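Local coordinates for protein CT263 (Chlamydia trachomatis, PDB 4QAS) that probably hydrolyses the N-glycosidic bond of a futalosine-pathway nucleoside during menaquinone synthesis, as an MTAN-type nucleosidase, at residues A[88-93]-A[161-166]; A[118-123]-A[137-142]; A[16-21]-A[75-80]. The protein carries 1 engineered substitution. All blocks are in the same frame, centred on the assembly; numbering follows the deposited sequence. Where two conformers were deposited one is given.

Contact 1: A[88-93]-A[161-166]; sequences LKTYTI and IKVSSN. Engineered in segment 161-166: Asn166 (natural residue Asp).
Ile161 enters the contact with its backbone: its CA sits 3.3 Å from Tyr91 O, a CA-H...O contact, and the residue makes a non-hydrogen-bonded pair with Thr92. Lys162 next makes the hydrogen-bonded antiparallel pair with Tyr91, its N giving to Tyr91 O and its O receiving Tyr91 N at 2.8 Å. That same Lys162 O also lies in the plane of the Tyr91 ring, at its edge. The lysine chain turns at chi2 (-77°), runs obliquely past Ile93 with CG 3.9 Å from Ile93 CG1, and delivers NZ to Asp141 in a salt bridge. Val163 faces Thr90 in the next, non-hydrogen-bonded pair. At Ser164 the grip changes: N gives to Lys89 O and O takes Leu88 N. Its OG, placed between its own N and carbonyl carbon (chi1 49°), receives Lys89 N at 3.1 Å. The same hydroxyl bonds Pro86 O, so it ties both Lys89 N and the loop before strand 90-99. Past it, Ser165 OG bonds to OD1 of the engineered Asn166. This antiparallel pairing belongs to a mixed sheet: helix 180-197 covers Thr90 and Ile161, strand 71-80 flanks 158-167, and strand 119-124 flanks 90-99.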
loop_
_atom_site.group_PDB
_atom_site.type_symbol
_atom_site.label_atom_id
_atom_site.label_comp_id
_atom_site.label_asym_id
_atom_site.label_seq_id
_atom_site.Cartn_x
_atom_site.Cartn_y
_atom_site.Cartn_z
ATOM N N LEU A 88 14.730 0.800 10.882
ATOM C CA LEU A 88 13.875 0.640 9.698
ATOM C C LEU A 88 13.267 -0.749 9.622
ATOM O O LEU A 88 12.954 -1.242 8.532
ATOM C CB LEU A 88 14.591 1.002 8.396
ATOM C CG LEU A 88 14.757 2.507 8.258
ATOM C CD1 LEU A 88 15.824 2.823 7.235
ATOM C CD2 LEU A 88 13.449 3.146 7.851
ATOM N N LYS A 89 13.076 -1.395 10.762
ATOM C CA LYS A 89 12.488 -2.727 10.834
ATOM C C LYS A 89 11.137 -2.644 11.536
ATOM O O LYS A 89 11.003 -1.994 12.576
ATOM C CB LYS A 89 13.401 -3.688 11.581
ATOM C CG LYS A 89 12.901 -5.107 11.626
ATOM C CD LYS A 89 13.957 -6.077 12.066
ATOM C CE LYS A 89 13.389 -7.452 12.220
ATOM N NZ LYS A 89 12.975 -8.039 10.926
ATOM N N THR A 90 10.143 -3.315 10.981
ATOM C CA THR A 90 8.785 -3.279 11.482
ATOM C C THR A 90 8.543 -4.477 12.384
ATOM O O THR A 90 8.824 -5.612 11.995
ATOM C CB THR A 90 7.833 -3.304 10.296
ATOM O OG1 THR A 90 8.260 -2.305 9.357
ATOM C CG2 THR A 90 6.417 -3.074 10.764
ATOM N N TYR A 91 8.025 -4.221 13.575
ATOM C CA TYR A 91 7.695 -5.244 14.548
ATOM C C TYR A 91 6.225 -5.142 14.901
ATOM O O TYR A 91 5.605 -4.089 14.769
ATOM C CB TYR A 91 8.493 -5.033 15.833
ATOM C CG TYR A 91 9.963 -5.228 15.685
ATOM C CD1 TYR A 91 10.804 -4.190 15.324
ATOM C CD2 TYR A 91 10.541 -6.467 15.954
ATOM C CE1 TYR A 91 12.160 -4.372 15.225
ATOM C CE2 TYR A 91 11.907 -6.657 15.866
ATOM C CZ TYR A 91 12.722 -5.604 15.489
ATOM O OH TYR A 91 14.098 -5.734 15.382
ATOM N N THR A 92 5.703 -6.265 15.375
ATOM C CA THR A 92 4.447 -6.273 16.102
ATOM C C THR A 92 4.728 -6.456 17.582
ATOM O O THR A 92 5.703 -7.093 17.961
ATOM C CB THR A 92 3.478 -7.336 15.558
ATOM O OG1 THR A 92 2.191 -7.124 16.171
ATOM C CG2 THR A 92 3.963 -8.744 15.762
ATOM N N ILE A 93 3.895 -5.870 18.412
ATOM C CA ILE A 93 4.129 -5.811 19.860
ATOM C C ILE A 93 3.353 -6.898 20.588
ATOM O O ILE A 93 2.165 -7.141 20.313
ATOM C CB ILE A 93 3.765 -4.414 20.370
ATOM C CG1 ILE A 93 4.539 -3.353 19.594
ATOM C CG2 ILE A 93 3.964 -4.317 21.864
ATOM C CD1 ILE A 93 6.071 -3.538 19.601
ATOM N N ILE A 161 1.867 -1.959 15.477
ATOM C CA ILE A 161 2.972 -2.044 14.527
ATOM C C ILE A 161 3.916 -0.913 14.901
ATOM O O ILE A 161 3.506 0.248 14.947
ATOM C CB ILE A 161 2.497 -1.827 13.086
ATOM C CG1 ILE A 161 1.472 -2.882 12.689
ATOM C CG2 ILE A 161 3.678 -1.867 12.135
ATOM C CD1 ILE A 161 0.709 -2.568 11.398
ATOM N N LYS A 162 5.172 -1.247 15.170
ATOM C CA LYS A 162 6.167 -0.239 15.497
ATOM C C LYS A 162 7.383 -0.457 14.615
ATOM O O LYS A 162 7.908 -1.562 14.549
ATOM C CB LYS A 162 6.551 -0.280 16.974
ATOM C CG LYS A 162 5.368 0.015 17.899
ATOM C CD LYS A 162 5.005 1.495 17.986
ATOM C CE LYS A 162 3.562 1.702 18.486
ATOM N NZ LYS A 162 3.279 3.090 18.882
ATOM N N VAL A 163 7.827 0.619 13.970
ATOM C CA VAL A 163 9.033 0.585 13.143
ATOM C C VAL A 163 10.153 1.275 13.907
ATOM O O VAL A 163 9.960 2.355 14.453
ATOM C CB VAL A 163 8.806 1.212 11.757
ATOM C CG1 VAL A 163 8.438 2.650 11.833
ATOM C CG2 VAL A 163 10.041 1.021 10.881
ATOM N N SER A 164 11.303 0.613 13.985
ATOM C CA SER A 164 12.455 1.174 14.697
ATOM C C SER A 164 12.981 2.403 13.963
ATOM O O SER A 164 13.393 2.328 12.792
ATOM C CB SER A 164 13.521 0.109 14.850
ATOM O OG SER A 164 13.753 -0.518 13.623
ATOM N N SER A 165 12.924 3.552 14.636
ATOM C CA SER A 165 13.124 4.833 13.996
ATOM C C SER A 165 14.457 5.488 14.288
ATOM O O SER A 165 14.834 6.407 13.564
ATOM C CB SER A 165 11.994 5.785 14.385
ATOM O OG SER A 165 11.898 5.964 15.778
ATOM N N ASN A 166 15.154 5.054 15.332
ATOM C CA ASN A 166 16.373 5.696 15.801
ATOM C C ASN A 166 16.835 4.943 17.025
ATOM O O ASN A 166 16.041 4.251 17.678
ATOM C CB ASN A 166 16.123 7.145 16.188
ATOM C CG ASN A 166 15.144 7.294 17.351
ATOM O OD1 ASN A 166 13.925 7.208 17.163
ATOM N ND2 ASN A 166 15.656 7.539 18.550
#

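Contact 2: A[118-123]-A[137-142]; sequences PLAQLT and LQLVDM
Two flat groups of segment 137-142 meet segment 118-123, the amide of Gln138 and the carboxylate of Asp141. Gln121 N comes down on Gln138 OE1 from above the carbonyl plane, 42° out of it, in a 2.9 Å bond that is nearly straight at the hydrogen (171°). The extended Gln138 chain thus stands in for a backbone carbonyl just before strand 139-141 begins. The amide of Gln121 passes that of Gln138 at a slant, without a bond between them. Both methyls of Leu122 lie over one face of the Asp141 carboxylate, CD1 above CG and CD2 3.6 Å from Asp141 OD2; the two side chains cross at about a right angle. Asp141 CG stands between its own N and carbonyl carbon (chi1 76°), which folds the carboxylate back toward Leu122, where OD1 bonds Ser124 OG, while OD2 takes the salt bridge from Lys162 and a weak bond from Gly144 N.

Between these ends the pairing is regular parallel strand: Leu139 N gives to Gln121 O, Thr123 N to Leu139 O, and Asp141 N to Thr123 O. On one face Leu139 packs CD1 against Ala120 CB (3.8 Å) and CB against Leu122 CD1. On the other, Leu137 reaches across to Thr123 with CD2 3.5 Å from OG1.

Met142 opens the turn into helix 144-153, probably the counterpart of the Met-Glu pair that lies at the ribose in MTAN relatives. Strand 139-141 bridges 119-124 and 71-80 and so closes a barrel-like ring of five strands.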
loop_
_atom_site.group_PDB
_atom_site.type_symbol
_atom_site.label_atom_id
_atom_site.label_comp_id
_atom_site.label_asym_id
_atom_site.label_seq_id
_atom_site.Cartn_x
_atom_site.Cartn_y
_atom_site.Cartn_z
ATOM N N PRO A 118 7.679 -9.827 13.073
ATOM C CA PRO A 118 8.481 -10.269 14.211
ATOM C C PRO A 118 8.044 -9.594 15.491
ATOM O O PRO A 118 7.562 -8.463 15.497
ATOM C CB PRO A 118 9.902 -9.861 13.826
ATOM C CG PRO A 118 9.712 -8.710 12.903
ATOM C CD PRO A 118 8.439 -8.941 12.171
ATOM N N LEU A 119 8.236 -10.314 16.593
ATOM C CA LEU A 119 7.712 -9.900 17.885
ATOM C C LEU A 119 8.692 -8.992 18.615
ATOM O O LEU A 119 9.913 -9.212 18.588
ATOM C CB LEU A 119 7.427 -11.140 18.729
ATOM C CG LEU A 119 6.551 -12.221 18.092
ATOM C CD1 LEU A 119 6.383 -13.405 19.031
ATOM C CD2 LEU A 119 5.213 -11.645 17.715
ATOM N N ALA A 120 8.150 -8.029 19.355
ATOM C CA ALA A 120 8.958 -7.175 20.221
ATOM C C ALA A 120 8.115 -6.687 21.388
ATOM O O ALA A 120 6.878 -6.656 21.323
ATOM C CB ALA A 120 9.520 -5.958 19.485
ATOM N N GLN A 121 8.801 -6.260 22.440
ATOM C CA GLN A 121 8.182 -5.607 23.589
ATOM C C GLN A 121 8.379 -4.109 23.487
ATOM O O GLN A 121 9.375 -3.632 22.927
ATOM C CB GLN A 121 8.808 -6.088 24.889
ATOM C CG GLN A 121 8.435 -7.537 25.222
ATOM C CD GLN A 121 9.051 -8.034 26.521
ATOM O OE1 GLN A 121 10.181 -7.682 26.861
ATOM N NE2 GLN A 121 8.306 -8.861 27.252
ATOM N N LEU A 122 7.387 -3.366 23.972
ATOM C CA LEU A 122 7.332 -1.913 23.844
ATOM C C LEU A 122 7.220 -1.316 25.237
ATOM O O LEU A 122 6.489 -1.831 26.082
ATOM C CB LEU A 122 6.113 -1.518 23.050
ATOM C CG LEU A 122 5.923 -0.027 22.790
ATOM C CD1 LEU A 122 7.085 0.565 21.967
ATOM C CD2 LEU A 122 4.618 0.181 22.110
ATOM N N THR A 123 7.964 -0.245 25.487
ATOM C CA THR A 123 7.791 0.584 26.665
ATOM C C THR A 123 7.404 1.970 26.205
ATOM O O THR A 123 8.017 2.501 25.281
ATOM C CB THR A 123 9.075 0.662 27.462
ATOM O OG1 THR A 123 9.395 -0.641 27.932
ATOM C CG2 THR A 123 8.927 1.562 28.672
ATOM N N LEU A 137 15.187 -2.863 27.945
ATOM C CA LEU A 137 14.246 -2.229 27.035
ATOM C C LEU A 137 14.519 -2.690 25.612
ATOM O O LEU A 137 15.652 -3.036 25.251
ATOM C CB LEU A 137 14.339 -0.699 27.102
ATOM C CG LEU A 137 14.085 -0.051 28.467
ATOM C CD1 LEU A 137 14.133 1.473 28.349
ATOM C CD2 LEU A 137 12.753 -0.495 29.064
ATOM N N GLN A 138 13.452 -2.720 24.815
ATOM C CA GLN A 138 13.563 -3.047 23.408
ATOM C C GLN A 138 13.151 -1.805 22.632
ATOM O O GLN A 138 13.977 -0.929 22.357
ATOM C CB GLN A 138 12.738 -4.301 23.050
ATOM C CG GLN A 138 13.355 -5.590 23.613
ATOM C CD GLN A 138 12.555 -6.871 23.357
ATOM O OE1 GLN A 138 11.637 -6.918 22.542
ATOM N NE2 GLN A 138 12.929 -7.928 24.062
ATOM N N LEU A 139 11.894 -1.714 22.232
ATOM C CA LEU A 139 11.364 -0.541 21.569
ATOM C C LEU A 139 10.730 0.414 22.577
ATOM O O LEU A 139 10.159 -0.015 23.583
ATOM C CB LEU A 139 10.324 -0.958 20.525
ATOM C CG LEU A 139 10.866 -1.843 19.407
ATOM C CD1 LEU A 139 9.704 -2.283 18.515
ATOM C CD2 LEU A 139 11.893 -1.047 18.595
ATOM N N VAL A 140 10.820 1.704 22.290
ATOM C CA VAL A 140 10.350 2.737 23.201
ATOM C C VAL A 140 9.577 3.770 22.404
ATOM O O VAL A 140 10.091 4.315 21.422
ATOM C CB VAL A 140 11.508 3.426 23.939
ATOM C CG1 VAL A 140 10.943 4.481 24.896
ATOM C CG2 VAL A 140 12.354 2.407 24.667
ATOM N N ASP A 141 8.354 4.072 22.820
ATOM C CA ASP A 141 7.540 5.073 22.146
ATOM C C ASP A 141 6.952 5.973 23.227
ATOM O O ASP A 141 7.362 5.966 24.390
ATOM C CB ASP A 141 6.460 4.457 21.245
ATOM C CG ASP A 141 5.274 3.896 22.032
ATOM O OD1 ASP A 141 5.390 3.668 23.261
ATOM O OD2 ASP A 141 4.188 3.672 21.409
ATOM N N MET A 142 5.925 6.734 22.862
ATOM C CA MET A 142 5.200 7.560 23.815
ATOM C C MET A 142 3.757 7.125 24.041
ATOM O O MET A 142 3.296 7.143 25.182
ATOM C CB MET A 142 5.217 9.020 23.348
ATOM C CG MET A 142 6.627 9.619 23.312
ATOM S SD MET A 142 6.722 11.297 22.649
ATOM C CE MET A 142 5.432 12.102 23.606
#

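Contact 3: A[16-21]-A[75-80]; sequences PAEAAR and AGFAGA
Glu18 sends its side chain off helix 16-25 with CG anti to the carbonyl carbon (chi1 -71°) and the chain extended beyond it, so the methylene passes over the Phe77 ring and the carboxylate arrives at the backbone of strand 71-80. Phe77, with its own CG likewise anti to the carbonyl carbon, swings its ring back beneath the helix. The setting is the alpha/beta fold of the nucleoside phosphorylase family: the helix follows strand 7-13, the parallel neighbour of 71-80, and lies against the sheet, where the axis of segment 16-21 runs 8.1 Å from that of segment 75-80.

The methylene contact is a CH-pi interaction, almost centred: Glu18 CG is 3.5 Å from the centroid of the Phe77 ring and only 2° off its normal. Ala17 CB adds a looser touch to Phe77 CE2. At the far end, Phe77 N gives a 2.8 Å bond to Glu18 OE2, meeting it from above the carboxylate plane, 61° out of it. Gly76 has no side chain, and Glu18 OE2 comes to 3.3 Å from its CA. The other oxygen, Glu18 OE1, takes Ala14 N, so both ends of the carboxylate are held by backbone and its rotation is fixed. Helix 180-197 closes over the region, with Leu183 against Phe77.

In MTAN relatives a glutamate from this part of the fold helps place the attacking water, and the geometry here is consistent with such a role without proving it. One bound water sits 2.8 Å from Glu18 OE2 and 2.7 Å from Phe77 O, hydrogen-bonded to both.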
loop_
_atom_site.group_PDB
_atom_site.type_symbol
_atom_site.label_atom_id
_atom_site.label_comp_id
_atom_site.label_asym_id
_atom_site.label_seq_id
_atom_site.Cartn_x
_atom_site.Cartn_y
_atom_site.Cartn_z
ATOM N N PRO A 16 1.234 13.357 12.525
ATOM C CA PRO A 16 1.021 13.308 11.068
ATOM C C PRO A 16 2.128 12.629 10.291
ATOM O O PRO A 16 1.845 11.997 9.262
ATOM C CB PRO A 16 0.949 14.785 10.686
ATOM C CG PRO A 16 0.421 15.460 11.899
ATOM C CD PRO A 16 1.075 14.729 13.040
ATOM N N ALA A 17 3.382 12.746 10.737
ATOM C CA ALA A 17 4.477 12.103 10.022
ATOM C C ALA A 17 4.298 10.604 10.014
ATOM O O ALA A 17 4.545 9.941 8.999
ATOM C CB ALA A 17 5.819 12.478 10.647
ATOM N N GLU A 18 3.872 10.032 11.130
ATOM C CA GLU A 18 3.668 8.595 11.147
ATOM C C GLU A 18 2.585 8.197 10.158
ATOM O O GLU A 18 2.698 7.163 9.508
ATOM C CB GLU A 18 3.280 8.112 12.545
ATOM C CG GLU A 18 4.398 8.151 13.612
ATOM C CD GLU A 18 3.959 7.633 14.975
ATOM O OE1 GLU A 18 2.736 7.511 15.230
ATOM O OE2 GLU A 18 4.821 7.373 15.838
ATOM N N ALA A 19 1.495 8.963 10.117
ATOM C CA ALA A 19 0.310 8.626 9.340
ATOM C C ALA A 19 0.479 8.836 7.849
ATOM O O ALA A 19 -0.299 8.252 7.078
ATOM C CB ALA A 19 -0.856 9.457 9.844
ATOM N N ALA A 20 1.436 9.661 7.426
ATOM C CA ALA A 20 1.382 10.241 6.082
ATOM C C ALA A 20 1.278 9.181 4.983
ATOM O O ALA A 20 0.439 9.294 4.078
ATOM C CB ALA A 20 2.598 11.136 5.870
ATOM N N ARG A 21 2.146 8.170 5.003
ATOM C CA ARG A 21 2.153 7.245 3.867
ATOM C C ARG A 21 0.948 6.316 3.888
ATOM O O ARG A 21 0.439 5.952 2.827
ATOM C CB ARG A 21 3.473 6.483 3.777
ATOM C CG ARG A 21 4.704 7.380 3.569
ATOM C CD ARG A 21 4.643 8.265 2.330
ATOM N NE ARG A 21 4.201 7.538 1.167
ATOM C CZ ARG A 21 3.710 8.096 0.080
ATOM N NH1 ARG A 21 3.788 9.403 -0.074
ATOM N NH2 ARG A 21 3.241 7.358 -0.915
ATOM N N ALA A 75 -0.169 2.196 14.821
ATOM C CA ALA A 75 1.055 2.091 14.054
ATOM C C ALA A 75 1.893 3.320 14.337
ATOM O O ALA A 75 1.377 4.436 14.378
ATOM C CB ALA A 75 0.741 2.011 12.572
ATOM N N GLY A 76 3.198 3.129 14.566
ATOM C CA GLY A 76 4.015 4.297 14.840
ATOM C C GLY A 76 5.498 3.992 14.848
ATOM O O GLY A 76 5.935 2.867 14.605
ATOM N N PHE A 77 6.252 5.058 15.059
ATOM C CA PHE A 77 7.701 4.993 15.212
ATOM C C PHE A 77 8.051 4.613 16.647
ATOM O O PHE A 77 7.365 4.976 17.592
ATOM C CB PHE A 77 8.332 6.363 14.938
ATOM C CG PHE A 77 7.969 6.997 13.603
ATOM C CD1 PHE A 77 7.508 6.254 12.529
ATOM C CD2 PHE A 77 8.139 8.353 13.433
ATOM C CE1 PHE A 77 7.188 6.873 11.318
ATOM C CE2 PHE A 77 7.827 8.963 12.213
ATOM C CZ PHE A 77 7.368 8.232 11.180
ATOM N N ALA A 78 9.166 3.905 16.816
ATOM C CA ALA A 78 9.667 3.620 18.147
ATOM C C ALA A 78 11.186 3.653 18.142
ATOM O O ALA A 78 11.819 3.086 17.253
ATOM C CB ALA A 78 9.177 2.261 18.681
ATOM N N GLY A 79 11.738 4.268 19.175
ATOM C CA GLY A 79 13.173 4.202 19.387
ATOM C C GLY A 79 13.617 2.801 19.753
ATOM O O GLY A 79 12.891 2.039 20.383
ATOM N N ALA A 80 14.851 2.456 19.382
ATOM C CA ALA A 80 15.469 1.192 19.764
ATOM C C ALA A 80 16.473 1.450 20.873
ATOM O O ALA A 80 17.449 2.195 20.680
ATOM C CB ALA A 80 16.166 0.575 18.563
HETATM O O HOH W 1 4.797 5.557 18.018
#

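How the contacts relate
From the N terminus, contact 3 closes first: helix 16-25, just after strand 7-13, is met by strand 71-80. A short loop then opens contact 1 at strand 90-99, and contact 2 is nested within it, pairing 118-123 with 137-142 before 161-166 returns to close the outer loop. Contact 3 is therefore in series with the other two, and none cross. The strands still join in space: 158-167 lies between 71-80 and 90-99, strand 119-124 lies beside 90-99, and Val140 O probably accepts Gly79 N to bring 139-141 back to 71-80. The five strands form a closed circuit, with the helix of contact 3 packed outside it.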